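Local coordinates for protein putative alpha-N-acetylgalactosaminidase (Bacillus halodurans C-125, PDB 3CC1) that probably hydrolyses terminal alpha-linked N-acetylgalactosamine residues from glycoconjugates, at residues A35-A39 with N40-K44; V26-E29 with E30-N34; G319-R322 with D323-E326. All coordinates share one frame; numbering follows the deposited sequence.

All three contacts lie on one side of the TIM barrel, about 19 Å from the centre of the chain. Interaction 2 starts helix 28-41 and interaction 1 ends it, their centres about 14 Å apart. Interaction 3 comes some 275 residues later, in the loop between strand 315-317 and helix 326-332. Its centre is about 14 Å from that of interaction 2 and about 12 Å from that of interaction 1. Strands 14-17 and 315-317 are neighbours in the parallel sheet, and the loop of interaction 3 runs beside helix 28-41, which comes after the first strand. Asn34, Glu29 and Tyr37 of the helix bond to Leu321, Glu320, Arg322 and Asn324, tying the early and late parts of the barrel together.

Interaction 1 (A35-A39 with N40-K44); sequences AEYMA and NHLKK
Tyr37 lays one face of its ring under His41, whose ND1 sits 3.2 Å above the phenol plane and over its centre. The pair is one turn apart at the C-terminal end of helix 28-41, a helix on the outside of the TIM barrel. The two rings form an oblique aromatic pair, inclined to each other by 44° with centroids 4.2 Å apart. The phenol gets there because CG of Tyr37 stands anti to the backbone N (chi1 -177°), while the imidazole of His41 lies beside its own backbone N. ND1 of His41 also makes a weak hydrogen bond, 3.4 Å long, to the carbonyl O of Tyr37, which already receives the backbone N of His41 at 2.9 Å. At the edge of the phenol, near its plane, CD1 of Leu42 packs against CE1 of Tyr37 at 4.1 Å. On the buried side CG of Met38, a selenomethionine, meets CB of Leu42 at 4.0 Å, the two side chains crossing at about a right angle; Met38 continues to Ile50 of strand 49-52, and Leu42 to Leu329 and Leu332 of helix 326-332. Leu42 is the first residue to leave helical backbone angles, yet its N still reaches Met38 O at 2.9 Å, and Lys43 N adds a weak bond to the same oxygen. The hydroxyl of Tyr37 is held by Asn324, and the ammonium of Lys43 by the carbonyl of Leu106. Where the helix gives out, a water accepts from Lys44 N at 3.0 Å and donates weakly to Ala39 O.

Interaction 2 (V26-E29 with E30-N34); sequences VTEE and EVLGN
Glu30 folds back over the start of its helix: OE1 accepts the backbone N-H of Thr27 at 2.9 Å in a fairly straight bond (163°), met on the anti side but 33° out of the carboxylate plane. In return Thr27 OG1 accepts Glu30 N at 3.2 Å. The carboxylate reaches this far because CG lies beside the backbone N (chi1 -72°) and the chain beyond it is extended. Its other oxygen, OE2, forms a salt bridge with Arg283. With the carboxylate gone, as in an alanine here, Thr27 N is likely to lose its side-chain acceptor and Arg283 a carboxylate partner. Val31 comes next, its N bonded to Thr27 O and its CG2 set 3.7 Å from Val26 CG2, the two valines roughly perpendicular; both also touch Val52 of strand 49-52. The exchange between Thr27 and Glu30 is a capping box, with Thr27 as N-cap of helix 28-41, a helix packed against the parallel sheet of the TIM barrel. Leu32 N then donates to Glu28 O in the regular helical pattern, while the leucine side chain runs to Leu99 and Ala102 of helix 97-105. Gly33 N bonds to Glu29 O at 2.9 Å. At Asn34 the side-chain ND2 and the backbone N both grip Glu30 O, from opposite faces of its carbonyl plane, ND2 at 2.8 Å.

Interaction 3 (G319-R322 with D323-E326); sequences GELR and DNDE
Glu320 OE2 is gripped twice by Arg322, by NE at 2.8 Å and by the backbone N at 2.9 Å. The backbone N-H uses the anti lone pair, whereas NE comes from well above the carboxylate plane. The other oxygen, OE1, takes NH2 of Arg322 at 2.9 Å, so the guanidinium holds the carboxylate side-on, one nitrogen to each oxygen, in a salt bridge between residues only two apart. Both oxygens lie close to the guanidinium plane, although the carboxylate itself is turned out of it. A bend at chi2 of Glu320 (48°) curls the acid back toward the arginine. OE1 is further held by Tyr22 OH and Asn34 ND2, and NH1 of Arg322 reaches Glu29, which should stabilise the charged forms of the pair. Next along the turn, Asp323 N bonds to Glu320 O, and Asn324 N to Leu321 O, each at 3.0 Å with the donor above the carbonyl plane: two successive i to i+3 bonds, as in a short 3-10 turn. The Asp323 carboxylate brings OD2 within 3.5 Å of Glu320 CG, its plane at 65° to that of Glu320, and it is anchored by His279. Leu321 and Asn324 run side by side in the same direction, CD2 of Leu321 lying 3.7 Å from ND2 of Asn324. One water donates to both Glu320 O and Asn324 OD1; a second links Arg322 O and Asn324 O. Asp325 then caps helix 326-332, so the turn carries the chain from strand 315-317 into that helix, with Leu321 touching both Tyr37 of helix 28-41 and Leu332 of helix 326-332.

Interaction 1 (A35-A39 with N40-K44)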
loop_
_atom_site.group_PDB
_atom_site.type_symbol
_atom_site.label_atom_id
_atom_site.label_comp_id
_atom_site.label_asym_id
_atom_site.label_seq_id
_atom_site.Cartn_x
_atom_site.Cartn_y
_atom_site.Cartn_z
ATOM N N ALA A 35 -5.998 32.282 27.692
ATOM C CA ALA A 35 -4.811 33.146 27.703
ATOM C C ALA A 35 -4.313 33.311 29.146
ATOM O O ALA A 35 -3.113 33.233 29.421
ATOM C CB ALA A 35 -5.118 34.481 27.074
ATOM N N GLU A 36 -5.256 33.517 30.057
ATOM C CA GLU A 36 -4.917 33.675 31.478
ATOM C C GLU A 36 -4.343 32.397 32.039
ATOM O O GLU A 36 -3.376 32.412 32.777
ATOM C CB GLU A 36 -6.113 34.141 32.305
ATOM C CG GLU A 36 -6.427 35.611 32.057
ATOM C CD GLU A 36 -7.826 36.046 32.539
ATOM O OE1 GLU A 36 -8.546 35.209 33.138
ATOM O OE2 GLU A 36 -8.212 37.215 32.292
ATOM N N TYR A 37 -4.916 31.268 31.656
ATOM C CA TYR A 37 -4.393 29.995 32.128
ATOM C C TYR A 37 -2.980 29.833 31.613
ATOM O O TYR A 37 -2.081 29.504 32.361
ATOM C CB TYR A 37 -5.258 28.838 31.682
ATOM C CG TYR A 37 -4.816 27.490 32.205
ATOM C CD1 TYR A 37 -3.804 26.775 31.578
ATOM C CD2 TYR A 37 -5.458 26.898 33.269
ATOM C CE1 TYR A 37 -3.412 25.552 32.038
ATOM C CE2 TYR A 37 -5.060 25.658 33.751
ATOM C CZ TYR A 37 -4.062 24.991 33.126
ATOM O OH TYR A 37 -3.708 23.757 33.556
HETATM N N MSE A 38 -2.785 30.091 30.341
HETATM C CA MSE A 38 -1.477 29.909 29.745
HETATM C C MSE A 38 -0.441 30.794 30.444
HETATM O O MSE A 38 0.690 30.393 30.689
HETATM C CB MSE A 38 -1.504 30.245 28.277
HETATM C CG MSE A 38 -0.154 30.031 27.598
HETATM SE SE MSE A 38 -0.247 30.352 25.667
HETATM C CE MSE A 38 -1.325 28.874 25.259
ATOM N N ALA A 39 -0.864 32.003 30.775
ATOM C CA ALA A 39 0.019 32.972 31.379
ATOM C C ALA A 39 0.411 32.464 32.759
ATOM O O ALA A 39 1.536 32.627 33.204
ATOM C CB ALA A 39 -0.699 34.334 31.514
ATOM N N ASN A 40 -0.541 31.844 33.434
ATOM C CA ASN A 40 -0.338 31.446 34.822
ATOM C C ASN A 40 0.424 30.132 34.963
ATOM O O ASN A 40 1.132 29.946 35.924
ATOM C CB ASN A 40 -1.675 31.339 35.544
ATOM C CG ASN A 40 -2.279 32.714 35.870
ATOM O OD1 ASN A 40 -1.555 33.671 36.164
ATOM N ND2 ASN A 40 -3.605 32.803 35.861
ATOM N N HIS A 41 0.261 29.201 34.027
ATOM C CA HIS A 41 0.814 27.851 34.216
ATOM C C HIS A 41 1.819 27.404 33.156
ATOM O O HIS A 41 2.585 26.464 33.396
ATOM C CB HIS A 41 -0.316 26.799 34.217
ATOM C CG HIS A 41 -1.329 26.999 35.282
ATOM N ND1 HIS A 41 -2.581 27.523 35.022
ATOM C CD2 HIS A 41 -1.277 26.791 36.614
ATOM C CE1 HIS A 41 -3.255 27.621 36.155
ATOM N NE2 HIS A 41 -2.485 27.188 37.135
ATOM N N LEU A 42 1.797 28.043 31.991
ATOM C CA LEU A 42 2.459 27.484 30.820
ATOM C C LEU A 42 3.528 28.390 30.183
ATOM O O LEU A 42 4.462 27.912 29.546
ATOM C CB LEU A 42 1.398 27.099 29.776
ATOM C CG LEU A 42 0.349 26.031 30.119
ATOM C CD1 LEU A 42 -0.671 25.860 28.949
ATOM C CD2 LEU A 42 0.991 24.675 30.500
ATOM N N LYS A 43 3.391 29.694 30.375
ATOM C CA LYS A 43 4.206 30.676 29.692
ATOM C C LYS A 43 5.696 30.388 29.953
ATOM O O LYS A 43 6.545 30.478 29.080
ATOM C CB LYS A 43 3.828 32.095 30.176
ATOM C CG LYS A 43 4.637 33.204 29.572
ATOM C CD LYS A 43 4.032 34.581 29.898
ATOM C CE LYS A 43 4.124 34.916 31.390
ATOM N NZ LYS A 43 3.476 36.242 31.687
ATOM N N LYS A 44 5.991 29.995 31.166
ATOM C CA LYS A 44 7.390 29.836 31.570
ATOM C C LYS A 44 8.045 28.641 30.842
ATOM O O LYS A 44 9.254 28.531 30.779
ATOM C CB LYS A 44 7.490 29.695 33.087
ATOM C CG LYS A 44 6.978 28.374 33.657
ATOM C CD LYS A 44 7.354 28.180 35.141
ATOM C CE LYS A 44 8.570 27.256 35.280
ATOM N NZ LYS A 44 8.972 26.902 36.688
HETATM O O HOH W 1 4.257 30.600 33.522
#

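Interaction 2 (V26-E29 with E30-N34)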
loop_
_atom_site.group_PDB
_atom_site.type_symbol
_atom_site.label_atom_id
_atom_site.label_comp_id
_atom_site.label_asym_id
_atom_site.label_seq_id
_atom_site.Cartn_x
_atom_site.Cartn_y
_atom_site.Cartn_z
ATOM N N VAL A 26 -15.608 30.456 18.920
ATOM C CA VAL A 26 -15.021 30.908 20.201
ATOM C C VAL A 26 -15.430 32.353 20.531
ATOM O O VAL A 26 -15.578 33.243 19.640
ATOM C CB VAL A 26 -13.453 30.762 20.245
ATOM C CG1 VAL A 26 -12.763 31.839 19.397
ATOM C CG2 VAL A 26 -12.943 30.785 21.666
ATOM N N THR A 27 -15.618 32.600 21.819
ATOM C CA THR A 27 -15.902 33.957 22.290
ATOM C C THR A 27 -14.690 34.579 22.923
ATOM O O THR A 27 -13.718 33.912 23.304
ATOM C CB THR A 27 -17.011 33.964 23.341
ATOM O OG1 THR A 27 -16.498 33.393 24.536
ATOM C CG2 THR A 27 -18.254 33.230 22.880
ATOM N N GLU A 28 -14.763 35.890 23.084
ATOM C CA GLU A 28 -13.669 36.671 23.660
ATOM C C GLU A 28 -13.350 36.245 25.107
ATOM O O GLU A 28 -12.202 36.175 25.514
ATOM C CB GLU A 28 -14.098 38.131 23.598
ATOM C CG GLU A 28 -13.476 39.099 24.461
ATOM C CD GLU A 28 -14.142 40.478 24.235
ATOM O OE1 GLU A 28 -14.300 40.870 23.063
ATOM O OE2 GLU A 28 -14.555 41.136 25.226
ATOM N N GLU A 29 -14.387 35.949 25.875
ATOM C CA GLU A 29 -14.219 35.456 27.243
ATOM C C GLU A 29 -13.491 34.112 27.273
ATOM O O GLU A 29 -12.624 33.888 28.135
ATOM C CB GLU A 29 -15.570 35.349 27.944
ATOM C CG GLU A 29 -15.512 34.847 29.393
ATOM C CD GLU A 29 -15.456 33.324 29.487
ATOM O OE1 GLU A 29 -16.039 32.637 28.592
ATOM O OE2 GLU A 29 -14.863 32.815 30.476
ATOM N N GLU A 30 -13.797 33.245 26.304
ATOM C CA GLU A 30 -13.148 31.942 26.199
ATOM C C GLU A 30 -11.684 32.121 25.815
ATOM O O GLU A 30 -10.800 31.472 26.396
ATOM C CB GLU A 30 -13.885 30.998 25.247
ATOM C CG GLU A 30 -15.183 30.505 25.823
ATOM C CD GLU A 30 -16.202 30.057 24.780
ATOM O OE1 GLU A 30 -16.013 30.313 23.586
ATOM O OE2 GLU A 30 -17.215 29.430 25.174
ATOM N N VAL A 31 -11.405 33.011 24.860
ATOM C CA VAL A 31 -10.010 33.304 24.482
ATOM C C VAL A 31 -9.194 33.856 25.668
ATOM O O VAL A 31 -8.080 33.398 25.927
ATOM C CB VAL A 31 -9.949 34.294 23.298
ATOM C CG1 VAL A 31 -8.500 34.713 22.998
ATOM C CG2 VAL A 31 -10.652 33.686 22.077
ATOM N N LEU A 32 -9.746 34.832 26.384
ATOM C CA LEU A 32 -9.058 35.419 27.550
ATOM C C LEU A 32 -8.856 34.413 28.706
ATOM O O LEU A 32 -7.806 34.437 29.365
ATOM C CB LEU A 32 -9.788 36.664 28.062
ATOM C CG LEU A 32 -9.579 37.870 27.119
ATOM C CD1 LEU A 32 -10.397 39.102 27.522
ATOM C CD2 LEU A 32 -8.038 38.218 27.081
ATOM N N GLY A 33 -9.847 33.558 28.956
ATOM C CA GLY A 33 -9.707 32.517 29.963
ATOM C C GLY A 33 -8.542 31.583 29.655
ATOM O O GLY A 33 -7.755 31.274 30.507
ATOM N N ASN A 34 -8.429 31.148 28.404
ATOM C CA ASN A 34 -7.322 30.281 28.026
ATOM C C ASN A 34 -5.977 31.010 28.079
ATOM O O ASN A 34 -4.981 30.448 28.551
ATOM C CB ASN A 34 -7.581 29.640 26.675
ATOM C CG ASN A 34 -8.570 28.500 26.769
ATOM O OD1 ASN A 34 -8.172 27.366 27.005
ATOM N ND2 ASN A 34 -9.864 28.789 26.565
#

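Interaction 3 (G319-R322 with D323-E326)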
loop_
_atom_site.group_PDB
_atom_site.type_symbol
_atom_site.label_atom_id
_atom_site.label_comp_id
_atom_site.label_asym_id
_atom_site.label_seq_id
_atom_site.Cartn_x
_atom_site.Cartn_y
_atom_site.Cartn_z
ATOM N N GLY A 319 -7.539 21.763 23.529
ATOM C CA GLY A 319 -8.481 21.693 24.634
ATOM C C GLY A 319 -8.739 23.028 25.317
ATOM O O GLY A 319 -8.035 24.025 25.111
ATOM N N GLU A 320 -9.810 23.027 26.096
ATOM C CA GLU A 320 -10.138 24.104 27.004
ATOM C C GLU A 320 -9.214 23.960 28.208
ATOM O O GLU A 320 -9.478 23.169 29.108
ATOM C CB GLU A 320 -11.614 24.046 27.424
ATOM C CG GLU A 320 -12.013 24.990 28.597
ATOM C CD GLU A 320 -11.516 26.439 28.439
ATOM O OE1 GLU A 320 -12.043 27.185 27.579
ATOM O OE2 GLU A 320 -10.612 26.823 29.216
ATOM N N LEU A 321 -8.163 24.768 28.194
ATOM C CA LEU A 321 -7.087 24.690 29.186
ATOM C C LEU A 321 -7.577 24.745 30.629
ATOM O O LEU A 321 -6.995 24.088 31.525
ATOM C CB LEU A 321 -6.048 25.798 28.952
ATOM C CG LEU A 321 -5.072 25.606 27.782
ATOM C CD1 LEU A 321 -4.355 26.916 27.495
ATOM C CD2 LEU A 321 -4.075 24.476 28.053
ATOM N N ARG A 322 -8.627 25.531 30.866
ATOM C CA ARG A 322 -9.089 25.796 32.214
ATOM C C ARG A 322 -9.636 24.539 32.849
ATOM O O ARG A 322 -9.707 24.442 34.072
ATOM C CB ARG A 322 -10.141 26.912 32.280
ATOM C CG ARG A 322 -9.551 28.305 32.210
ATOM C CD ARG A 322 -10.600 29.340 31.922
ATOM N NE ARG A 322 -11.257 29.127 30.632
ATOM C CZ ARG A 322 -12.354 29.766 30.248
ATOM N NH1 ARG A 322 -12.866 30.710 31.000
ATOM N NH2 ARG A 322 -12.911 29.524 29.075
ATOM N N ASP A 323 -9.972 23.558 32.022
ATOM C CA ASP A 323 -10.526 22.305 32.534
ATOM C C ASP A 323 -9.485 21.198 32.657
ATOM O O ASP A 323 -9.827 20.041 32.872
ATOM C CB ASP A 323 -11.662 21.828 31.640
ATOM C CG ASP A 323 -12.866 22.725 31.719
ATOM O OD1 ASP A 323 -13.000 23.400 32.749
ATOM O OD2 ASP A 323 -13.662 22.755 30.764
ATOM N N ASN A 324 -8.214 21.540 32.497
ATOM C CA ASN A 324 -7.138 20.543 32.559
ATOM C C ASN A 324 -7.150 19.787 33.897
ATOM O O ASN A 324 -7.509 20.340 34.932
ATOM C CB ASN A 324 -5.757 21.188 32.445
ATOM C CG ASN A 324 -5.333 21.451 31.020
ATOM O OD1 ASN A 324 -6.002 21.034 30.063
ATOM N ND2 ASN A 324 -4.182 22.118 30.871
ATOM N N ASP A 325 -6.738 18.534 33.869
ATOM C CA ASP A 325 -6.412 17.821 35.112
ATOM C C ASP A 325 -4.917 17.795 35.279
ATOM O O ASP A 325 -4.185 18.325 34.450
ATOM C CB ASP A 325 -6.965 16.394 35.140
ATOM C CG ASP A 325 -6.585 15.565 33.905
ATOM O OD1 ASP A 325 -5.822 16.031 33.018
ATOM O OD2 ASP A 325 -7.051 14.416 33.843
ATOM N N GLU A 326 -4.456 17.159 36.344
ATOM C CA GLU A 326 -3.035 17.142 36.645
ATOM C C GLU A 326 -2.298 16.387 35.537
ATOM O O GLU A 326 -1.237 16.822 35.053
ATOM C CB GLU A 326 -2.787 16.545 38.048
ATOM C CG GLU A 326 -1.339 16.267 38.370
HETATM O O HOH W 2 -8.531 20.635 28.974
HETATM O O HOH W 3 -8.218 22.849 35.699
#